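Local coordinates for protein histone deacetylase complex subunit SAP18 (Mus musculus, PDB 4A6Q) that enhances SIN3-HDAC1-mediated transcriptional repression as a component of the SIN3-repressing complex and serves as an auxiliary component of the splicing-dependent exon junction complex, at residues D44-G49 and Y132-I137; T60-T65 and F127-Y132; A90-D95 and Y101-I106. All coordinates share one frame; numbering follows the deposited sequence. Where two conformers were deposited one is given.

Contact 1: D44-G49 and Y132-I137; sequences DEFSRG and YLDIAI
An aromatic pair on one face of the central strand 132-138 joins Tyr132 to Phe46, which comes from the loop between strands 28-35 and 56-60. The two ring planes are only 21° apart, yet the centroids are separated by 5.5 Å. The rings are therefore slid past each other and barely overlap, unlike a full face-to-face stack. Touching is confined to one side of each ring: Phe46 CE1 lies 3.6 Å from Tyr132 CD2, and Phe46 CD1 is 3.8 Å from Tyr132 CE2. The side chains run past one another in opposite directions, and the closest CA atoms, those of Phe46 and Tyr132, are still 9.8 Å apart. Side chains alone thus bridge the gap, with no hydrogen bond between the segments. With CG anti to its carbonyl carbon (chi1 -47°), the Tyr132 ring is carried toward the loop, where its CD2 side meets Phe46.

In this ubiquitin-like fold the opposite face of the same strand belongs to helix 66-76, where Leu133 meets Leu69 and Ile135 meets Val73. Tyr132 and Asp134 point the other way, toward the loop. Phe33 of the neighbouring strand 28-35 stands edge-to-face to both Phe46 and Tyr132, adding a third ring to the cluster.

Phe46 also turns an edge to Asp134: its CZ lies 4.3 Å from Asp134 OD1, near the ring plane. This is a loose approach, and the buried carboxylate finds its polar partners elsewhere, OD1 hydrogen-bonding to His41 ND1 and OD2 to His40 ND1. On the loop side, Ser47 OG donates to Asp44 O at 2.8 Å, the donor tilted 34° from the carbonyl plane, closing the short span from Asp44 to Ser47, within which Phe46 lies.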
# COMPACT_ATOMS: atom_id res chain seq x y z
N ASP A 44 -14.79 6.27 -7.54
CA ASP A 44 -15.18 7.28 -8.52
C ASP A 44 -14.12 8.38 -8.69
O ASP A 44 -14.10 9.07 -9.70
CB ASP A 44 -16.58 7.86 -8.23
CG ASP A 44 -16.74 8.34 -6.79
OD1 ASP A 44 -17.02 7.49 -5.91
OD2 ASP A 44 -16.62 9.56 -6.53
N GLU A 45 -13.23 8.52 -7.72
CA GLU A 45 -12.17 9.52 -7.82
C GLU A 45 -11.00 9.00 -8.67
O GLU A 45 -10.07 9.74 -8.95
CB GLU A 45 -11.66 9.95 -6.42
CG GLU A 45 -12.71 10.64 -5.52
CD GLU A 45 -12.16 11.11 -4.18
OE1 GLU A 45 -11.52 12.18 -4.15
OE2 GLU A 45 -12.35 10.41 -3.16
N PHE A 46 -11.06 7.72 -9.06
CA PHE A 46 -10.04 7.12 -9.94
C PHE A 46 -10.60 6.72 -11.32
O PHE A 46 -9.94 6.04 -12.11
CB PHE A 46 -9.38 5.91 -9.25
CG PHE A 46 -8.48 6.28 -8.11
CD1 PHE A 46 -7.14 6.58 -8.34
CD2 PHE A 46 -8.96 6.35 -6.80
CE1 PHE A 46 -6.31 6.93 -7.33
CE2 PHE A 46 -8.12 6.71 -5.79
CZ PHE A 46 -6.80 7.00 -6.04
N SER A 47 -11.82 7.18 -11.61
CA SER A 47 -12.50 6.77 -12.82
C SER A 47 -12.28 7.74 -13.98
O SER A 47 -11.78 8.85 -13.80
CB SER A 47 -14.00 6.69 -12.55
OG SER A 47 -14.50 7.99 -12.29
N ARG A 48 -12.68 7.30 -15.17
CA ARG A 48 -12.69 8.12 -16.38
C ARG A 48 -11.35 8.76 -16.68
O ARG A 48 -11.29 9.89 -17.17
CB ARG A 48 -13.77 9.21 -16.28
CG ARG A 48 -15.20 8.68 -16.35
CD ARG A 48 -16.23 9.76 -16.00
NE ARG A 48 -16.44 9.88 -14.56
CZ ARG A 48 -16.30 11.01 -13.86
NH1 ARG A 48 -15.94 12.13 -14.48
NH2 ARG A 48 -16.52 11.01 -12.55
N GLY A 49 -10.27 8.04 -16.37
CA GLY A 49 -8.93 8.52 -16.64
C GLY A 49 -8.38 9.53 -15.63
O GLY A 49 -7.32 10.11 -15.86
N TYR A 132 -1.88 2.08 -7.46
CA TYR A 132 -1.68 3.26 -6.59
C TYR A 132 -1.76 2.87 -5.13
O TYR A 132 -2.37 1.83 -4.78
CB TYR A 132 -2.73 4.34 -6.87
CG TYR A 132 -2.93 4.64 -8.34
CD1 TYR A 132 -1.87 5.05 -9.11
CD2 TYR A 132 -4.17 4.53 -8.93
CE1 TYR A 132 -2.03 5.34 -10.47
CE2 TYR A 132 -4.34 4.81 -10.27
CZ TYR A 132 -3.27 5.22 -11.03
OH TYR A 132 -3.42 5.51 -12.38
N LEU A 133 -1.12 3.66 -4.27
CA LEU A 133 -1.28 3.46 -2.82
C LEU A 133 -2.12 4.58 -2.24
O LEU A 133 -1.90 5.74 -2.56
CB LEU A 133 0.10 3.47 -2.17
CG LEU A 133 0.20 2.90 -0.76
CD1 LEU A 133 -0.08 1.37 -0.76
CD2 LEU A 133 1.63 3.17 -0.27
N ASP A 134 -3.12 4.24 -1.41
CA ASP A 134 -3.98 5.27 -0.83
C ASP A 134 -3.82 5.20 0.67
O ASP A 134 -3.92 4.12 1.26
CB ASP A 134 -5.45 4.99 -1.20
CG ASP A 134 -6.33 6.20 -1.05
OD1 ASP A 134 -6.11 7.19 -1.76
OD2 ASP A 134 -7.29 6.18 -0.25
N ILE A 135 -3.56 6.33 1.31
CA ILE A 135 -3.37 6.32 2.77
C ILE A 135 -4.36 7.28 3.41
O ILE A 135 -4.33 8.47 3.14
CB ILE A 135 -1.94 6.75 3.15
CG1 ILE A 135 -0.91 5.95 2.35
CG2 ILE A 135 -1.74 6.61 4.68
CD1 ILE A 135 0.52 6.43 2.64
N ALA A 136 -5.24 6.75 4.25
CA ALA A 136 -6.17 7.57 4.98
C ALA A 136 -5.53 7.89 6.33
O ALA A 136 -5.24 6.97 7.11
CB ALA A 136 -7.50 6.83 5.17
N ILE A 137 -5.29 9.17 6.60
CA ILE A 137 -4.57 9.56 7.82
C ILE A 137 -5.62 10.12 8.77
O ILE A 137 -6.43 10.97 8.38
CB ILE A 137 -3.52 10.61 7.51
CG1 ILE A 137 -2.56 10.09 6.43
CG2 ILE A 137 -2.71 10.97 8.80
CD1 ILE A 137 -1.53 11.13 5.94

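Contact 2: T60-T65 and F127-Y132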
# COMPACT_ATOMS: atom_id res chain seq x y z
N THR A 60 11.05 3.79 -4.68
CA THR A 60 11.20 2.77 -3.66
C THR A 60 11.34 1.42 -4.34
O THR A 60 11.57 1.35 -5.55
CB THR A 60 10.03 2.83 -2.63
OG1 THR A 60 10.33 2.01 -1.48
CG2 THR A 60 8.69 2.39 -3.26
N TRP A 61 11.20 0.35 -3.56
CA TRP A 61 11.38 -1.01 -4.04
C TRP A 61 10.23 -1.91 -3.54
O TRP A 61 9.43 -1.49 -2.71
CB TRP A 61 12.72 -1.58 -3.59
CG TRP A 61 13.91 -0.88 -4.20
CD1 TRP A 61 14.60 -1.25 -5.35
CD2 TRP A 61 14.53 0.31 -3.72
NE1 TRP A 61 15.62 -0.35 -5.58
CE2 TRP A 61 15.59 0.61 -4.60
CE3 TRP A 61 14.30 1.14 -2.61
CZ2 TRP A 61 16.43 1.72 -4.41
CZ3 TRP A 61 15.11 2.23 -2.43
CH2 TRP A 61 16.16 2.52 -3.32
N MSE A 62 10.13 -3.13 -4.06
CA MSE A 62 9.03 -4.04 -3.72
C MSE A 62 9.03 -4.49 -2.27
O MSE A 62 8.02 -5.00 -1.79
CB MSE A 62 9.02 -5.27 -4.65
CG MSE A 62 8.75 -4.94 -6.09
SE MSE A 62 6.92 -4.36 -6.25
CE MSE A 62 5.98 -5.85 -5.46
N ASP A 63 10.15 -4.34 -1.58
CA ASP A 63 10.22 -4.67 -0.14
C ASP A 63 10.06 -3.45 0.76
O ASP A 63 10.35 -3.52 1.97
CB ASP A 63 11.48 -5.51 0.19
CG ASP A 63 12.79 -4.73 0.03
OD1 ASP A 63 12.78 -3.61 -0.54
OD2 ASP A 63 13.83 -5.26 0.48
N ALA A 64 9.57 -2.35 0.19
CA ALA A 64 9.19 -1.21 1.01
C ALA A 64 8.14 -1.64 2.06
O ALA A 64 7.16 -2.32 1.73
CB ALA A 64 8.62 -0.11 0.15
N THR A 65 8.34 -1.21 3.30
CA THR A 65 7.39 -1.52 4.41
C THR A 65 6.47 -0.35 4.69
O THR A 65 6.75 0.80 4.32
CB THR A 65 8.12 -1.84 5.71
OG1 THR A 65 8.81 -0.67 6.16
CG2 THR A 65 9.13 -2.98 5.48
N PHE A 127 1.30 -6.09 -4.57
CA PHE A 127 1.36 -4.80 -5.25
C PHE A 127 2.01 -5.00 -6.61
O PHE A 127 2.95 -5.79 -6.75
CB PHE A 127 2.22 -3.84 -4.41
CG PHE A 127 2.36 -2.50 -5.03
CD1 PHE A 127 1.39 -1.53 -4.87
CD2 PHE A 127 3.49 -2.23 -5.80
CE1 PHE A 127 1.54 -0.29 -5.48
CE2 PHE A 127 3.63 -1.02 -6.40
CZ PHE A 127 2.66 -0.06 -6.25
N GLN A 128 1.49 -4.29 -7.60
CA GLN A 128 2.10 -4.28 -8.93
C GLN A 128 2.34 -2.87 -9.36
O GLN A 128 1.59 -1.96 -9.03
CB GLN A 128 1.17 -4.97 -9.95
CG GLN A 128 1.02 -6.43 -9.64
CD GLN A 128 0.21 -7.21 -10.66
OE1 GLN A 128 0.32 -8.42 -10.72
NE2 GLN A 128 -0.59 -6.52 -11.45
N ILE A 129 3.43 -2.68 -10.12
CA ILE A 129 3.69 -1.38 -10.69
C ILE A 129 2.47 -1.05 -11.50
O ILE A 129 1.97 -1.90 -12.23
CB ILE A 129 4.96 -1.40 -11.61
CG1 ILE A 129 6.18 -0.98 -10.82
CG2 ILE A 129 4.79 -0.52 -12.82
CD1 ILE A 129 6.49 -1.92 -9.73
N GLY A 130 1.97 0.17 -11.37
CA GLY A 130 0.76 0.50 -12.09
C GLY A 130 -0.35 0.69 -11.08
O GLY A 130 -1.34 1.40 -11.35
N ASP A 131 -0.21 0.01 -9.94
CA ASP A 131 -1.19 0.23 -8.86
C ASP A 131 -0.89 1.54 -8.16
O ASP A 131 0.25 2.01 -8.17
CB ASP A 131 -1.11 -0.85 -7.79
CG ASP A 131 -1.44 -2.25 -8.28
OD1 ASP A 131 -2.03 -2.42 -9.39
OD2 ASP A 131 -1.13 -3.22 -7.53
N TYR A 132 -1.88 2.08 -7.46
CA TYR A 132 -1.68 3.26 -6.59
C TYR A 132 -1.76 2.87 -5.13
O TYR A 132 -2.37 1.83 -4.78
CB TYR A 132 -2.73 4.34 -6.87
CG TYR A 132 -2.93 4.64 -8.34
CD1 TYR A 132 -1.87 5.05 -9.11
CD2 TYR A 132 -4.17 4.53 -8.93
CE1 TYR A 132 -2.03 5.34 -10.47
CE2 TYR A 132 -4.34 4.81 -10.27
CZ TYR A 132 -3.27 5.22 -11.03
OH TYR A 132 -3.42 5.51 -12.38
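The Phe127 ring presents its edge to Met62, whose selenium (the residue is selenomethionine) sits 84° off the ring normal and so almost in the ring plane; neither ring face is used by segment 60-65. Farther along, one face of Tyr132 has Gly130 O of its own segment 4.1 Å above the plane, offset toward the rim. The Met-aromatic contact is made by Met62 SE, 4.1 Å from Phe127 CD2 and 5.4 Å from the ring centroid. Bends at chi2 (-69°) and chi3 (-54°) carry the chain end across, setting Met62 CE 3.3 Å from Phe127 O, while SE also reaches Ile129 CD1 at 4.3 Å.

Met62 lies in a type I turn from Trp61 to Ala64; Phe127 comes just before a type II turn from Gln128 to Asp131, and Ile129 lies within it. The second turn is closed by Asp131 N to Gln128 O, and again by Gln128 N to Asp131 OD2 at 2.8 Å, which meets the carboxylate from above its plane. Leu28 of strand 28-35 touches both Met62 and Ile129. With no hydrogen bond across, dispersion probably dominates, and the methyl group beside a carbonyl oxygen may add a weak electrostatic attraction.

Contact 3: A90-D95 and Y101-I106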
# COMPACT_ATOMS: atom_id res chain seq x y z
N ALA A 90 -4.23 1.27 1.72
CA ALA A 90 -4.98 0.44 0.79
C ALA A 90 -4.29 0.48 -0.57
O ALA A 90 -3.69 1.50 -0.91
CB ALA A 90 -6.40 0.95 0.64
N ILE A 91 -4.41 -0.59 -1.35
CA ILE A 91 -3.91 -0.60 -2.73
C ILE A 91 -5.09 -0.39 -3.66
O ILE A 91 -6.15 -1.01 -3.49
CB ILE A 91 -3.22 -1.93 -3.03
CG1 ILE A 91 -1.92 -2.04 -2.25
CG2 ILE A 91 -2.88 -1.98 -4.53
CD1 ILE A 91 -1.30 -3.48 -2.24
N VAL A 92 -4.94 0.57 -4.56
CA VAL A 92 -5.94 0.87 -5.58
C VAL A 92 -5.42 0.29 -6.90
O VAL A 92 -4.33 0.65 -7.33
CB VAL A 92 -6.14 2.40 -5.70
CG1 VAL A 92 -7.16 2.73 -6.82
CG2 VAL A 92 -6.60 2.98 -4.33
N PHE A 93 -6.19 -0.59 -7.52
CA PHE A 93 -5.70 -1.38 -8.64
C PHE A 93 -6.75 -1.51 -9.70
O PHE A 93 -7.94 -1.42 -9.45
CB PHE A 93 -5.20 -2.77 -8.19
CG PHE A 93 -6.23 -3.64 -7.50
CD1 PHE A 93 -6.58 -3.40 -6.18
CD2 PHE A 93 -6.75 -4.78 -8.14
CE1 PHE A 93 -7.49 -4.22 -5.50
CE2 PHE A 93 -7.67 -5.60 -7.47
CZ PHE A 93 -8.03 -5.31 -6.14
N MSE A 94 -6.31 -1.71 -10.93
CA MSE A 94 -7.24 -1.77 -12.05
C MSE A 94 -8.28 -2.87 -11.93
O MSE A 94 -7.96 -4.03 -11.60
CB MSE A 94 -6.48 -1.89 -13.37
CG MSE A 94 -5.90 -0.57 -13.81
SE MSE A 94 -5.07 -0.64 -15.58
CE MSE A 94 -4.13 -2.34 -15.40
N ASP A 95 -9.53 -2.52 -12.19
CA ASP A 95 -10.64 -3.46 -12.20
C ASP A 95 -10.62 -4.19 -13.54
O ASP A 95 -10.71 -3.57 -14.60
CB ASP A 95 -11.91 -2.64 -11.98
CG ASP A 95 -13.15 -3.49 -11.76
OD1 ASP A 95 -13.19 -4.67 -12.17
OD2 ASP A 95 -14.11 -2.92 -11.18
N TYR A 101 -11.24 1.32 -11.25
CA TYR A 101 -10.31 0.82 -10.23
C TYR A 101 -11.08 0.15 -9.10
O TYR A 101 -12.30 0.33 -8.99
CB TYR A 101 -9.38 1.93 -9.71
CG TYR A 101 -8.27 2.22 -10.71
CD1 TYR A 101 -8.50 3.03 -11.81
CD2 TYR A 101 -7.03 1.64 -10.55
CE1 TYR A 101 -7.47 3.25 -12.75
CE2 TYR A 101 -6.00 1.85 -11.48
CZ TYR A 101 -6.24 2.65 -12.57
OH TYR A 101 -5.23 2.84 -13.48
N ARG A 102 -10.36 -0.65 -8.34
CA ARG A 102 -10.86 -1.35 -7.15
C ARG A 102 -9.92 -1.06 -6.01
O ARG A 102 -8.80 -0.63 -6.24
CB ARG A 102 -10.85 -2.86 -7.36
CG ARG A 102 -11.75 -3.37 -8.46
CD ARG A 102 -11.62 -4.88 -8.56
NE ARG A 102 -11.98 -5.50 -7.30
CZ ARG A 102 -13.24 -5.76 -6.94
NH1 ARG A 102 -14.23 -5.47 -7.77
NH2 ARG A 102 -13.50 -6.30 -5.76
N VAL A 103 -10.34 -1.34 -4.78
CA VAL A 103 -9.49 -1.03 -3.65
C VAL A 103 -9.48 -2.16 -2.62
O VAL A 103 -10.52 -2.82 -2.38
CB VAL A 103 -9.91 0.32 -2.99
CG1 VAL A 103 -11.38 0.29 -2.53
CG2 VAL A 103 -8.98 0.76 -1.87
N LYS A 104 -8.31 -2.40 -2.05
CA LYS A 104 -8.14 -3.42 -1.03
C LYS A 104 -7.35 -2.82 0.12
O LYS A 104 -6.18 -2.40 -0.05
CB LYS A 104 -7.35 -4.59 -1.63
CG LYS A 104 -6.73 -5.53 -0.62
CD LYS A 104 -7.75 -6.31 0.10
CE LYS A 104 -7.10 -7.50 0.83
NZ LYS A 104 -8.00 -8.13 1.82
N GLU A 105 -7.96 -2.77 1.30
CA GLU A 105 -7.25 -2.32 2.49
C GLU A 105 -6.22 -3.36 2.88
O GLU A 105 -6.52 -4.56 2.89
CB GLU A 105 -8.24 -2.13 3.65
CG GLU A 105 -7.59 -1.56 4.92
CD GLU A 105 -7.07 -2.63 5.87
OE1 GLU A 105 -7.37 -3.83 5.68
OE2 GLU A 105 -6.35 -2.28 6.84
N ILE A 106 -5.00 -2.92 3.21
CA ILE A 106 -3.94 -3.88 3.52
C ILE A 106 -3.43 -3.86 4.98
O ILE A 106 -3.07 -4.91 5.52
CB ILE A 106 -2.70 -3.80 2.56
CG1 ILE A 106 -2.10 -2.40 2.52
CG2 ILE A 106 -3.11 -4.21 1.14
CD1 ILE A 106 -0.73 -2.32 1.76
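Phe93 and Arg102 cross obliquely on the sheet face they share with Ile91 and Lys104. Arg102 CB lies over one face of the Phe93 ring, 4.1 Å from its centroid and 17° off the normal, a CH-pi contact. The ring leans over its neighbour strand because Phe93 CG stands between its backbone N and carbonyl carbon (chi1 59°), and CE1 consequently also reaches Lys104 CB at 3.9 Å. An alanine at Phe93 is likely to leave the aliphatic parts of Arg102 and Lys104 without the surface they rest on. Farther along that face, Ile91 and Ile106 meet at about a right angle, CD1 of Ile91 being 3.9 Å from CG2 of Ile106.

The other face carries Ala90, Val92, Val103 and Glu105. Here Val103 CG2 touches Ala90 CB at 3.6 Å, and Val92 CG1 meets Tyr101 CB at 3.7 Å, crosswise.

Between the two faces, the backbones of Ile91 and Lys104 exchange two hydrogen bonds, as do those of Phe93 and Arg102; Ile91 N to Lys104 O measures 2.8 Å. Tyr101 pairs with Met94, Val103 with Val92 and Glu105 with Ala90 at the non-hydrogen-bonded positions. Two strands with directions 152° apart, joined by a short loop, form an antiparallel beta hairpin, whose strand 101-110 is the outermost on this side of the ubiquitin-like sheet.

Contacts 1 and 3 bear on neighbouring strands of one sheet: strand 132-138 bonds to strand 86-94 through Tyr132 N to Val92 O and Asp134 N to Ala90 O, both 2.8 Å and probable hydrogen bonds. Tyr101 joins them further, packing against both Phe46 and Tyr132. Contact 2 lies about 15 Å from contact 1, centre to centre, and is linked to it through Tyr132, where its turn runs into the strand. Their chemistry differs accordingly. Contact 1 is a buried aromatic touch, contact 2 a partly buried selenium-aromatic one between two loops, whereas contact 3 rests on backbone bonding, with exposed side chains mainly along its outer strand.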